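Local atomic coordinates of beta-glucuronidase (uncultured Clostridium sp., PDB entry 6U7J), a protein that hydrolyses beta-D-glucuronides and, as a gut microbial glycoside hydrolase, probably reactivates estrogens by freeing them from their glucuronide conjugates. Residues G26-K31 against V77-K82; P58-D63 against F179-I184; D175-N180 against F556-G561; D309-G314 against F573-Q578. One frame throughout, in Å; residues are numbered along the deposited sequence.

Contact 1: residues G26-K31 against V77-K82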
# COMPACT_ATOMS: atom_id res chain seq x y z
N GLY B 26 2.22 -7.70 -33.80
CA GLY B 26 2.98 -6.47 -33.87
C GLY B 26 2.12 -5.24 -33.62
O GLY B 26 1.14 -5.27 -32.87
N ILE B 27 2.49 -4.14 -34.27
CA ILE B 27 1.83 -2.86 -34.06
C ILE B 27 0.96 -2.58 -35.29
O ILE B 27 1.46 -2.60 -36.42
CB ILE B 27 2.85 -1.74 -33.83
CG1 ILE B 27 3.81 -2.12 -32.70
CG2 ILE B 27 2.16 -0.45 -33.56
CD1 ILE B 27 3.14 -2.50 -31.41
N TRP B 28 -0.33 -2.34 -35.07
CA TRP B 28 -1.27 -1.95 -36.11
C TRP B 28 -1.61 -0.47 -35.99
O TRP B 28 -1.35 0.16 -34.96
CB TRP B 28 -2.57 -2.76 -36.02
CG TRP B 28 -2.47 -4.24 -36.23
CD1 TRP B 28 -1.51 -5.09 -35.76
CD2 TRP B 28 -3.41 -5.05 -36.95
NE1 TRP B 28 -1.79 -6.39 -36.15
CE2 TRP B 28 -2.95 -6.39 -36.88
CE3 TRP B 28 -4.59 -4.78 -37.66
CZ2 TRP B 28 -3.63 -7.44 -37.49
CZ3 TRP B 28 -5.26 -5.82 -38.26
CH2 TRP B 28 -4.78 -7.14 -38.17
N LYS B 29 -2.24 0.06 -37.03
CA LYS B 29 -2.82 1.40 -36.95
C LYS B 29 -4.26 1.29 -36.46
O LYS B 29 -4.93 0.28 -36.68
CB LYS B 29 -2.77 2.11 -38.31
CG LYS B 29 -1.35 2.32 -38.83
CD LYS B 29 -0.55 3.12 -37.81
CE LYS B 29 0.91 3.32 -38.22
NZ LYS B 29 1.57 4.38 -37.38
N PHE B 30 -4.73 2.36 -35.81
CA PHE B 30 -5.95 2.27 -35.04
C PHE B 30 -6.62 3.63 -34.96
O PHE B 30 -5.95 4.66 -34.81
CB PHE B 30 -5.62 1.74 -33.63
CG PHE B 30 -6.78 1.70 -32.67
CD1 PHE B 30 -7.22 2.86 -32.02
CD2 PHE B 30 -7.35 0.48 -32.32
CE1 PHE B 30 -8.26 2.80 -31.10
CE2 PHE B 30 -8.38 0.41 -31.39
CZ PHE B 30 -8.84 1.58 -30.78
N LYS B 31 -7.95 3.62 -35.00
CA LYS B 31 -8.76 4.81 -34.85
C LYS B 31 -10.12 4.38 -34.32
O LYS B 31 -10.64 3.34 -34.72
CB LYS B 31 -8.91 5.55 -36.19
CG LYS B 31 -9.67 6.85 -36.10
CD LYS B 31 -9.38 7.76 -37.29
CE LYS B 31 -9.99 7.23 -38.56
NZ LYS B 31 -9.87 8.23 -39.66
N VAL B 77 -14.39 0.46 -33.35
CA VAL B 77 -13.07 0.99 -33.62
C VAL B 77 -12.53 0.29 -34.86
O VAL B 77 -13.08 -0.71 -35.32
CB VAL B 77 -12.10 0.81 -32.43
CG1 VAL B 77 -12.68 1.48 -31.18
CG2 VAL B 77 -11.83 -0.69 -32.16
N TRP B 78 -11.42 0.82 -35.38
CA TRP B 78 -10.88 0.42 -36.67
C TRP B 78 -9.40 0.12 -36.52
O TRP B 78 -8.62 0.98 -36.07
CB TRP B 78 -11.12 1.52 -37.72
CG TRP B 78 -12.56 1.66 -38.00
CD1 TRP B 78 -13.48 2.37 -37.28
CD2 TRP B 78 -13.29 1.01 -39.05
NE1 TRP B 78 -14.73 2.22 -37.82
CE2 TRP B 78 -14.64 1.39 -38.91
CE3 TRP B 78 -12.93 0.14 -40.08
CZ2 TRP B 78 -15.64 0.94 -39.79
CZ3 TRP B 78 -13.91 -0.30 -40.96
CH2 TRP B 78 -15.25 0.11 -40.80
N TYR B 79 -9.00 -1.09 -36.89
CA TYR B 79 -7.61 -1.50 -36.96
C TYR B 79 -7.21 -1.67 -38.41
O TYR B 79 -8.03 -2.07 -39.25
CB TYR B 79 -7.39 -2.85 -36.27
CG TYR B 79 -7.46 -2.90 -34.76
CD1 TYR B 79 -6.31 -3.12 -34.01
CD2 TYR B 79 -8.67 -2.82 -34.08
CE1 TYR B 79 -6.34 -3.21 -32.63
CE2 TYR B 79 -8.72 -2.92 -32.69
CZ TYR B 79 -7.55 -3.11 -31.98
OH TYR B 79 -7.56 -3.21 -30.60
N GLU B 80 -5.93 -1.45 -38.70
CA GLU B 80 -5.44 -1.69 -40.05
C GLU B 80 -3.97 -2.04 -40.03
O GLU B 80 -3.21 -1.48 -39.24
CB GLU B 80 -5.66 -0.45 -40.93
CG GLU B 80 -5.20 -0.62 -42.35
CD GLU B 80 -5.77 0.47 -43.23
OE1 GLU B 80 -6.87 0.26 -43.78
OE2 GLU B 80 -5.13 1.55 -43.32
N ARG B 81 -3.58 -2.97 -40.90
CA ARG B 81 -2.17 -3.20 -41.17
C ARG B 81 -2.02 -3.77 -42.57
O ARG B 81 -3.00 -4.09 -43.25
CB ARG B 81 -1.53 -4.13 -40.12
CG ARG B 81 -1.95 -5.59 -40.22
CD ARG B 81 -0.97 -6.49 -39.50
NE ARG B 81 0.22 -6.73 -40.31
CZ ARG B 81 1.36 -7.23 -39.85
NH1 ARG B 81 1.50 -7.56 -38.57
NH2 ARG B 81 2.37 -7.40 -40.68
N LYS B 82 -0.77 -3.88 -43.01
CA LYS B 82 -0.43 -4.49 -44.29
C LYS B 82 0.24 -5.84 -44.08
O LYS B 82 0.90 -6.07 -43.06
CB LYS B 82 0.46 -3.54 -45.09
CG LYS B 82 -0.40 -2.44 -45.75
CD LYS B 82 0.38 -1.21 -46.17
CE LYS B 82 -0.58 -0.07 -46.54
NZ LYS B 82 -1.23 0.57 -45.35

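Contact 2: residues P58-D63 against F179-I184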
# COMPACT_ATOMS: atom_id res chain seq x y z
N PRO B 58 -1.67 -9.08 -30.20
CA PRO B 58 -2.96 -9.05 -29.50
C PRO B 58 -2.93 -8.22 -28.20
O PRO B 58 -1.87 -8.13 -27.58
CB PRO B 58 -3.20 -10.53 -29.19
CG PRO B 58 -1.82 -11.08 -28.98
CD PRO B 58 -0.90 -10.29 -29.87
N SER B 59 -4.09 -7.68 -27.81
CA SER B 59 -4.24 -6.77 -26.67
C SER B 59 -5.65 -6.19 -26.72
O SER B 59 -6.24 -6.09 -27.80
CB SER B 59 -3.21 -5.63 -26.70
OG SER B 59 -3.34 -4.77 -25.57
N SER B 60 -6.20 -5.84 -25.57
CA SER B 60 -7.31 -4.91 -25.53
C SER B 60 -6.79 -3.50 -25.83
O SER B 60 -5.62 -3.19 -25.56
CB SER B 60 -7.99 -4.95 -24.15
OG SER B 60 -8.27 -6.28 -23.72
N TYR B 61 -7.64 -2.64 -26.38
CA TYR B 61 -7.21 -1.26 -26.57
C TYR B 61 -7.46 -0.36 -25.36
O TYR B 61 -6.96 0.76 -25.33
CB TYR B 61 -7.87 -0.62 -27.80
CG TYR B 61 -9.39 -0.52 -27.79
CD1 TYR B 61 -10.05 0.46 -27.07
CD2 TYR B 61 -10.15 -1.40 -28.56
CE1 TYR B 61 -11.45 0.55 -27.10
CE2 TYR B 61 -11.52 -1.33 -28.59
CZ TYR B 61 -12.17 -0.35 -27.86
OH TYR B 61 -13.55 -0.29 -27.91
N ASN B 62 -8.21 -0.84 -24.37
CA ASN B 62 -8.78 0.08 -23.38
C ASN B 62 -7.75 0.64 -22.40
O ASN B 62 -7.91 1.77 -21.95
CB ASN B 62 -9.91 -0.61 -22.62
CG ASN B 62 -10.93 -1.25 -23.54
OD1 ASN B 62 -10.73 -2.37 -24.03
ND2 ASN B 62 -12.02 -0.56 -23.77
N ASP B 63 -6.70 -0.10 -22.05
CA ASP B 63 -5.75 0.38 -21.05
C ASP B 63 -4.40 0.80 -21.64
O ASP B 63 -3.44 1.03 -20.89
CB ASP B 63 -5.54 -0.68 -19.96
CG ASP B 63 -6.77 -0.90 -19.11
OD1 ASP B 63 -7.71 -0.05 -19.17
OD2 ASP B 63 -6.82 -1.93 -18.40
N PHE B 179 -14.68 -6.22 -16.66
CA PHE B 179 -14.65 -5.07 -17.56
C PHE B 179 -14.87 -5.50 -19.01
O PHE B 179 -14.31 -6.51 -19.46
CB PHE B 179 -13.31 -4.34 -17.41
CG PHE B 179 -13.28 -2.99 -18.07
CD1 PHE B 179 -12.86 -2.86 -19.39
CD2 PHE B 179 -13.70 -1.87 -17.39
CE1 PHE B 179 -12.85 -1.63 -20.02
CE2 PHE B 179 -13.69 -0.61 -18.02
CZ PHE B 179 -13.27 -0.50 -19.34
N ASN B 180 -15.68 -4.74 -19.75
CA ASN B 180 -16.00 -5.11 -21.13
C ASN B 180 -14.88 -4.68 -22.08
O ASN B 180 -15.05 -3.83 -22.96
CB ASN B 180 -17.34 -4.52 -21.55
CG ASN B 180 -17.90 -5.17 -22.83
OD1 ASN B 180 -17.70 -6.36 -23.08
ND2 ASN B 180 -18.60 -4.38 -23.64
N TYR B 181 -13.70 -5.29 -21.88
CA TYR B 181 -12.54 -5.03 -22.73
C TYR B 181 -12.84 -5.39 -24.17
O TYR B 181 -13.51 -6.39 -24.45
CB TYR B 181 -11.33 -5.85 -22.28
CG TYR B 181 -10.59 -5.34 -21.06
CD1 TYR B 181 -9.86 -4.15 -21.10
CD2 TYR B 181 -10.58 -6.07 -19.88
CE1 TYR B 181 -9.18 -3.70 -20.01
CE2 TYR B 181 -9.89 -5.62 -18.75
CZ TYR B 181 -9.19 -4.43 -18.84
OH TYR B 181 -8.50 -3.99 -17.75
N SER B 182 -12.27 -4.62 -25.09
CA SER B 182 -12.49 -4.83 -26.51
C SER B 182 -11.16 -4.72 -27.24
O SER B 182 -10.23 -4.06 -26.77
CB SER B 182 -13.50 -3.82 -27.05
OG SER B 182 -13.80 -4.06 -28.41
N GLY B 183 -11.08 -5.37 -28.39
CA GLY B 183 -9.91 -5.31 -29.24
C GLY B 183 -9.68 -6.65 -29.92
O GLY B 183 -10.57 -7.48 -29.99
N ILE B 184 -8.46 -6.85 -30.40
CA ILE B 184 -8.04 -8.10 -31.02
C ILE B 184 -7.17 -8.82 -30.00
O ILE B 184 -5.97 -8.56 -29.88
CB ILE B 184 -7.29 -7.86 -32.34
CG1 ILE B 184 -8.18 -7.04 -33.30
CG2 ILE B 184 -6.89 -9.18 -32.99
CD1 ILE B 184 -7.51 -6.72 -34.65
O HOH W 1 -14.89 -1.55 -29.93
O HOH W 2 -14.61 -1.79 -24.64

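Contact 3: residues D175-N180 against F556-G561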
# COMPACT_ATOMS: atom_id res chain seq x y z
N ASP B 175 -24.86 -6.99 -16.58
CA ASP B 175 -24.87 -7.46 -15.21
C ASP B 175 -23.82 -8.53 -14.94
O ASP B 175 -23.97 -9.35 -14.04
CB ASP B 175 -26.26 -7.99 -14.83
CG ASP B 175 -27.28 -6.87 -14.73
OD1 ASP B 175 -28.00 -6.64 -15.72
OD2 ASP B 175 -27.35 -6.22 -13.66
N PHE B 176 -22.74 -8.55 -15.71
CA PHE B 176 -21.59 -9.34 -15.33
C PHE B 176 -20.52 -8.43 -14.72
O PHE B 176 -20.50 -7.21 -14.93
CB PHE B 176 -21.02 -10.12 -16.52
CG PHE B 176 -20.70 -9.27 -17.73
CD1 PHE B 176 -19.50 -8.59 -17.83
CD2 PHE B 176 -21.59 -9.19 -18.80
CE1 PHE B 176 -19.21 -7.80 -18.94
CE2 PHE B 176 -21.30 -8.41 -19.92
CZ PHE B 176 -20.12 -7.73 -20.00
N ASP B 177 -19.65 -9.05 -13.92
CA ASP B 177 -18.62 -8.32 -13.18
C ASP B 177 -17.65 -7.62 -14.12
O ASP B 177 -17.55 -6.39 -14.16
CB ASP B 177 -17.87 -9.31 -12.28
CG ASP B 177 -17.52 -8.71 -10.93
OD1 ASP B 177 -16.91 -9.42 -10.08
OD2 ASP B 177 -17.84 -7.52 -10.72
N PHE B 178 -16.97 -8.42 -14.94
CA PHE B 178 -15.67 -8.09 -15.49
C PHE B 178 -15.77 -6.98 -16.52
O PHE B 178 -16.81 -6.79 -17.16
CB PHE B 178 -15.03 -9.34 -16.09
CG PHE B 178 -15.92 -10.10 -17.08
CD1 PHE B 178 -16.85 -11.03 -16.63
CD2 PHE B 178 -15.78 -9.90 -18.46
CE1 PHE B 178 -17.65 -11.74 -17.53
CE2 PHE B 178 -16.57 -10.60 -19.38
CZ PHE B 178 -17.51 -11.53 -18.91
N PHE B 179 -14.68 -6.22 -16.66
CA PHE B 179 -14.65 -5.07 -17.56
C PHE B 179 -14.87 -5.50 -19.01
O PHE B 179 -14.31 -6.51 -19.46
CB PHE B 179 -13.31 -4.34 -17.41
CG PHE B 179 -13.28 -2.99 -18.07
CD1 PHE B 179 -12.86 -2.86 -19.39
CD2 PHE B 179 -13.70 -1.87 -17.39
CE1 PHE B 179 -12.85 -1.63 -20.02
CE2 PHE B 179 -13.69 -0.61 -18.02
CZ PHE B 179 -13.27 -0.50 -19.34
N ASN B 180 -15.68 -4.74 -19.75
CA ASN B 180 -16.00 -5.11 -21.13
C ASN B 180 -14.88 -4.68 -22.08
O ASN B 180 -15.05 -3.83 -22.96
CB ASN B 180 -17.34 -4.52 -21.55
CG ASN B 180 -17.90 -5.17 -22.83
OD1 ASN B 180 -17.70 -6.36 -23.08
ND2 ASN B 180 -18.60 -4.38 -23.64
N PHE B 556 -8.60 -8.89 -10.78
CA PHE B 556 -8.87 -8.59 -12.19
C PHE B 556 -9.76 -7.36 -12.30
O PHE B 556 -10.39 -6.94 -11.33
CB PHE B 556 -9.53 -9.78 -12.90
CG PHE B 556 -10.87 -10.15 -12.34
CD1 PHE B 556 -12.04 -9.58 -12.86
CD2 PHE B 556 -10.97 -11.09 -11.31
CE1 PHE B 556 -13.29 -9.92 -12.34
CE2 PHE B 556 -12.22 -11.45 -10.79
CZ PHE B 556 -13.38 -10.87 -11.29
N MET B 557 -9.83 -6.80 -13.50
CA MET B 557 -10.53 -5.54 -13.69
C MET B 557 -12.01 -5.76 -13.88
O MET B 557 -12.44 -6.78 -14.44
CB MET B 557 -9.98 -4.76 -14.89
CG MET B 557 -9.10 -3.57 -14.50
SD MET B 557 -9.89 -2.30 -13.47
CE MET B 557 -10.95 -1.48 -14.64
N THR B 558 -12.81 -4.81 -13.40
CA THR B 558 -14.26 -4.83 -13.52
C THR B 558 -14.74 -3.47 -14.03
O THR B 558 -14.04 -2.46 -13.95
CB THR B 558 -14.96 -5.09 -12.19
OG1 THR B 558 -14.79 -3.95 -11.34
CG2 THR B 558 -14.43 -6.33 -11.49
N ALA B 559 -15.98 -3.46 -14.53
CA ALA B 559 -16.66 -2.19 -14.72
C ALA B 559 -16.67 -1.41 -13.40
O ALA B 559 -16.64 -2.00 -12.31
CB ALA B 559 -18.08 -2.42 -15.23
N PHE B 560 -16.65 -0.08 -13.50
CA PHE B 560 -16.54 0.75 -12.30
C PHE B 560 -17.79 0.62 -11.44
O PHE B 560 -18.91 0.59 -11.96
CB PHE B 560 -16.32 2.22 -12.67
CG PHE B 560 -15.21 2.42 -13.62
CD1 PHE B 560 -13.93 1.99 -13.29
CD2 PHE B 560 -15.42 3.02 -14.84
CE1 PHE B 560 -12.88 2.16 -14.18
CE2 PHE B 560 -14.38 3.20 -15.73
CZ PHE B 560 -13.11 2.77 -15.40
N GLY B 561 -17.59 0.58 -10.12
CA GLY B 561 -18.68 0.52 -9.16
C GLY B 561 -18.16 0.63 -7.74
O GLY B 561 -16.99 0.33 -7.46

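Contact 4: residues D309-G314 against F573-Q578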
# COMPACT_ATOMS: atom_id res chain seq x y z
N ASP B 309 -7.04 -11.68 -18.20
CA ASP B 309 -6.91 -10.34 -17.63
C ASP B 309 -5.51 -10.17 -17.07
O ASP B 309 -5.02 -11.05 -16.35
CB ASP B 309 -7.95 -10.12 -16.51
CG ASP B 309 -7.72 -8.82 -15.76
OD1 ASP B 309 -6.81 -8.75 -14.91
OD2 ASP B 309 -8.45 -7.84 -16.02
N SER B 310 -4.85 -9.06 -17.40
CA SER B 310 -3.59 -8.68 -16.77
C SER B 310 -3.38 -7.19 -17.00
O SER B 310 -4.13 -6.56 -17.75
CB SER B 310 -2.40 -9.48 -17.29
OG SER B 310 -2.22 -9.23 -18.67
N ASP B 311 -2.36 -6.64 -16.35
CA ASP B 311 -2.10 -5.21 -16.47
C ASP B 311 -1.83 -4.83 -17.92
O ASP B 311 -1.29 -5.62 -18.70
CB ASP B 311 -0.92 -4.80 -15.60
CG ASP B 311 -1.23 -4.84 -14.10
OD1 ASP B 311 -2.40 -4.66 -13.70
OD2 ASP B 311 -0.29 -5.04 -13.31
N ILE B 312 -2.25 -3.61 -18.28
CA ILE B 312 -1.91 -2.93 -19.53
C ILE B 312 -2.64 -3.51 -20.74
O ILE B 312 -3.30 -2.76 -21.46
CB ILE B 312 -0.40 -2.92 -19.75
CG1 ILE B 312 0.28 -2.17 -18.61
CG2 ILE B 312 -0.09 -2.28 -21.11
CD1 ILE B 312 1.76 -2.20 -18.63
N ARG B 313 -2.51 -4.82 -20.99
CA ARG B 313 -3.02 -5.44 -22.21
C ARG B 313 -4.46 -5.95 -22.11
O ARG B 313 -4.95 -6.56 -23.06
CB ARG B 313 -2.12 -6.62 -22.62
CG ARG B 313 -2.17 -7.76 -21.61
CD ARG B 313 -1.27 -8.94 -21.95
NE ARG B 313 -0.20 -8.62 -22.89
CZ ARG B 313 0.94 -8.04 -22.56
NH1 ARG B 313 1.17 -7.69 -21.30
NH2 ARG B 313 1.85 -7.81 -23.49
N GLY B 314 -5.12 -5.76 -20.97
CA GLY B 314 -6.50 -6.22 -20.82
C GLY B 314 -6.62 -7.74 -20.89
O GLY B 314 -5.97 -8.49 -20.15
N PHE B 573 -4.10 -14.37 -5.59
CA PHE B 573 -2.90 -13.69 -6.03
C PHE B 573 -3.24 -12.27 -6.48
O PHE B 573 -4.38 -11.95 -6.83
CB PHE B 573 -2.23 -14.46 -7.17
CG PHE B 573 -1.79 -15.85 -6.79
CD1 PHE B 573 -0.55 -16.06 -6.20
CD2 PHE B 573 -2.61 -16.95 -7.04
CE1 PHE B 573 -0.13 -17.35 -5.85
CE2 PHE B 573 -2.20 -18.24 -6.71
CZ PHE B 573 -0.96 -18.44 -6.10
N THR B 574 -2.24 -11.39 -6.45
CA THR B 574 -2.47 -10.05 -6.98
C THR B 574 -2.57 -10.10 -8.50
O THR B 574 -2.32 -11.15 -9.12
CB THR B 574 -1.35 -9.10 -6.56
OG1 THR B 574 -0.14 -9.51 -7.22
CG2 THR B 574 -1.14 -9.13 -5.02
N ARG B 575 -2.94 -8.96 -9.10
CA ARG B 575 -2.99 -8.92 -10.56
C ARG B 575 -1.61 -9.19 -11.14
O ARG B 575 -1.49 -9.71 -12.26
CB ARG B 575 -3.52 -7.57 -11.06
CG ARG B 575 -4.01 -7.58 -12.53
CD ARG B 575 -4.87 -6.36 -12.82
NE ARG B 575 -5.66 -6.45 -14.05
CZ ARG B 575 -5.88 -5.43 -14.87
NH1 ARG B 575 -5.35 -4.24 -14.61
NH2 ARG B 575 -6.64 -5.60 -15.94
N GLU B 576 -0.56 -8.89 -10.38
CA GLU B 576 0.81 -9.10 -10.80
C GLU B 576 1.35 -10.46 -10.35
O GLU B 576 2.57 -10.68 -10.37
CB GLU B 576 1.68 -7.95 -10.30
CG GLU B 576 1.24 -6.57 -10.87
CD GLU B 576 0.02 -5.98 -10.15
OE1 GLU B 576 -0.21 -6.32 -8.96
OE2 GLU B 576 -0.71 -5.18 -10.77
N ARG B 577 0.47 -11.38 -9.96
CA ARG B 577 0.81 -12.79 -9.75
C ARG B 577 1.72 -12.99 -8.53
O ARG B 577 2.67 -13.77 -8.58
CB ARG B 577 1.43 -13.44 -11.00
CG ARG B 577 0.58 -13.45 -12.31
CD ARG B 577 -0.90 -13.18 -12.15
NE ARG B 577 -1.69 -13.70 -13.27
CZ ARG B 577 -2.71 -13.06 -13.85
NH1 ARG B 577 -3.09 -11.84 -13.44
NH2 ARG B 577 -3.36 -13.64 -14.85
N GLN B 578 1.43 -12.28 -7.44
CA GLN B 578 2.09 -12.54 -6.18
C GLN B 578 1.05 -12.89 -5.12
O GLN B 578 -0.04 -12.31 -5.11
CB GLN B 578 2.93 -11.32 -5.71
CG GLN B 578 3.98 -10.83 -6.72
CD GLN B 578 5.03 -11.89 -7.06
OE1 GLN B 578 5.16 -12.91 -6.37
NE2 GLN B 578 5.77 -11.65 -8.14
O HOH W 3 -5.83 -10.97 -13.47
O HOH W 4 -0.64 -8.18 -14.63

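Contact 1: residues G26-K31 against V77-K82
W28 and R81 pack against each other where strands 20-32 and 76-85 run antiparallel in the beta sandwich of the family 2 sugar-binding domain, a jelly-roll fold. W28 gives up more surface than any other residue here. The methylenes of R81 lie over one face of its indole: CG of R81 stands 3.5 Å from the centroid of the six-membered ring of W28, 7° off the ring normal, a CH-pi contact, and CD of R81 comes within 3.3 Å of CE2 of W28. A first torsion of 72° sets CG of R81 between the backbone N and the carbonyl carbon, and a bend at chi3 then turns the guanidinium nearly perpendicular to the indole. Arginine suits the place because its long apolar shaft covers the ring while NE and NH2 grip the single acceptor K82 O side-on.

F30 sets its edge in a T-shaped stack on the face of Y79, planes at 89° and centroids 4.9 Å apart, with CD2 of F30 3.6 Å above the middle of the Y79 ring. V77 adds an aliphatic flank, its CG2 lying 3.7 Å from CE2 of F30. F30 and Y79 form a non-hydrogen-bonded pair on one face of the sheet. The hydrogen-bonded pairs K29-E80 and K31-W78 turn their side chains to the other face, where K29 NZ forms a salt bridge with D54, and E80 bridges to R138 and also accepts from L49 N. In the second pair W78 N donates to K31 O at 2.7 Å, and K31 N to W78 O at 2.9 Å.

Contact 2: residues P58-D63 against F179-I184
S59 and S60 run beside G183 and I184 as a short, weakly bonded antiparallel pair of strands, an appendage to the beta sandwich of the sugar-binding domain. Two backbone bonds join the segments: S59 N donates to I184 O at 2.9 Å, and Y61 N to S182 O at 3.0 Å. Glycine suits position 183: a CB there would run into S59 O, and its absence lets the CA atoms of S60 and G183 come to 4.5 Å.

Side-chain bonds carry the pairing on beyond the strands. N62 works as a backbone mimic: its OD1 accepts the N-H of S182 at 2.9 Å along an almost straight path (171°), while its ND2 donates to R71 O and to a water that in turn donates to N180 O. Y181 OH donates to OD2 of D63 at 2.7 Å on the syn side of the carboxylate and accepts from R575, so the hydroxyl links the acid to the guanidinium.

In the packing, CB of S60 and OD1 of N62 lie by the Y181 ring, the amide oxygen at its edge. With chi1 at 61°, the Y61 ring is folded across S182, its CE2 3.5 Å from S182 CB. S182 OG hydrogen-bonds to T102 O, and one water bridges it to Y61, 2.7 Å from Y61 OH and donating to S182 OG at 3.1 Å.

Contact 3: residues D175-N180 against F556-G561
The interface between the sugar-binding domain and the TIM barrel is stitched here by F179 and M557, in two loops without regular secondary structure. Segment 556-561 belongs to the loop that follows the eighth parallel strand of the barrel, 545-551. F179 N donates to M557 O at 3.2 Å, reaching the oxygen from above the carbonyl plane, and A559 N makes a weak bond to D177 O at 3.3 Å. Between these bonds the chains come very close, with the CA atoms of F178 and T558 4.1 Å apart.

F179 contributes the largest area. With CG anti to the backbone N (chi1 -168°), its ring runs along the barrel loop: CD2 of F179 has T558 O near the ring plane at 3.5 Å and the methyl CE of M557 at 3.9 Å. A phenylalanine fits, being flat enough to present an edge to a carbonyl and broad enough to reach F560. M557 and F560 also pack on K517 and V521 of a neighbouring subunit.

D177 lies on the other flank. OD2 of D177 is 3.7 Å from the methyl CG2 of T558. The D177 carboxylate stands at 88° to the F556 ring, with OD1 near CZ of F556. The charge itself is met elsewhere in the barrel domain, by R564 in a salt bridge and by N568. T558 turns its hydroxyl to its own loop, OG1 donating to A559 O at 2.9 Å, which leaves the methyl for D177. The two loops join the domains at a beta-alpha loop on the C-terminal end of a (beta/alpha)8 barrel, the end at which TIM-barrel active sites open.

Contact 4: residues D309-G314 against F573-Q578
NE of R575 donates to OD1 of D309 over 2.7 Å in an almost straight line (172°), on the syn side of the carboxylate and within the guanidinium plane. NH2 of R575 joins in, 2.9 Å from OD2 of D309, so the salt bridge is a side-on, two-nitrogen grip. M557 N also donates to that OD2, which further fixes the carboxylate. A third guanidinium nitrogen, NH1, makes a weaker bridge to OD1 of D311 at 3.1 Å, completing a network in which one arginine serves two acids; its chain, extended from CG to NE, gives the necessary reach.

R575 occupies a type I beta turn, T574 to R577, in the loop between the last barrel strand and helix 581-592, while D309 and D311 follow strand 297-305, so the network ties two loops of the TIM barrel. S310 O lies over one face of the R575 guanidinium. OD2 of D311 and OE2 of E576 are only 2.6 Å apart, close enough that one of the two acids is probably protonated. R577 folds back across the turn, NH1 donating to R575 O at 2.9 Å, while its NE bridges to D325. A water accepts from D311 N and donates to R575 O.

Contacts 1 and 2 both lie in the sugar-binding domain, with centres 13 Å apart; Y61 of contact 2 packs on F30 and V77 of contact 1, its CG 3.7 Å from F30 CZ. Contacts 2 and 3 share F179 and N180, and one stretch of chain therefore meets first the barrel and then its own domain. Contact 4 lies in the barrel, joined to contact 2 by the probable bonds S60 N to R313 O, 2.9 Å, and R575 NH2 to Y181 OH, 3.1 Å, and to contact 3 by M557 N to D309 OD2, 3.0 Å. The bound calcium ion is about 8 Å from the P58 side chain and about 13 Å from that of W28.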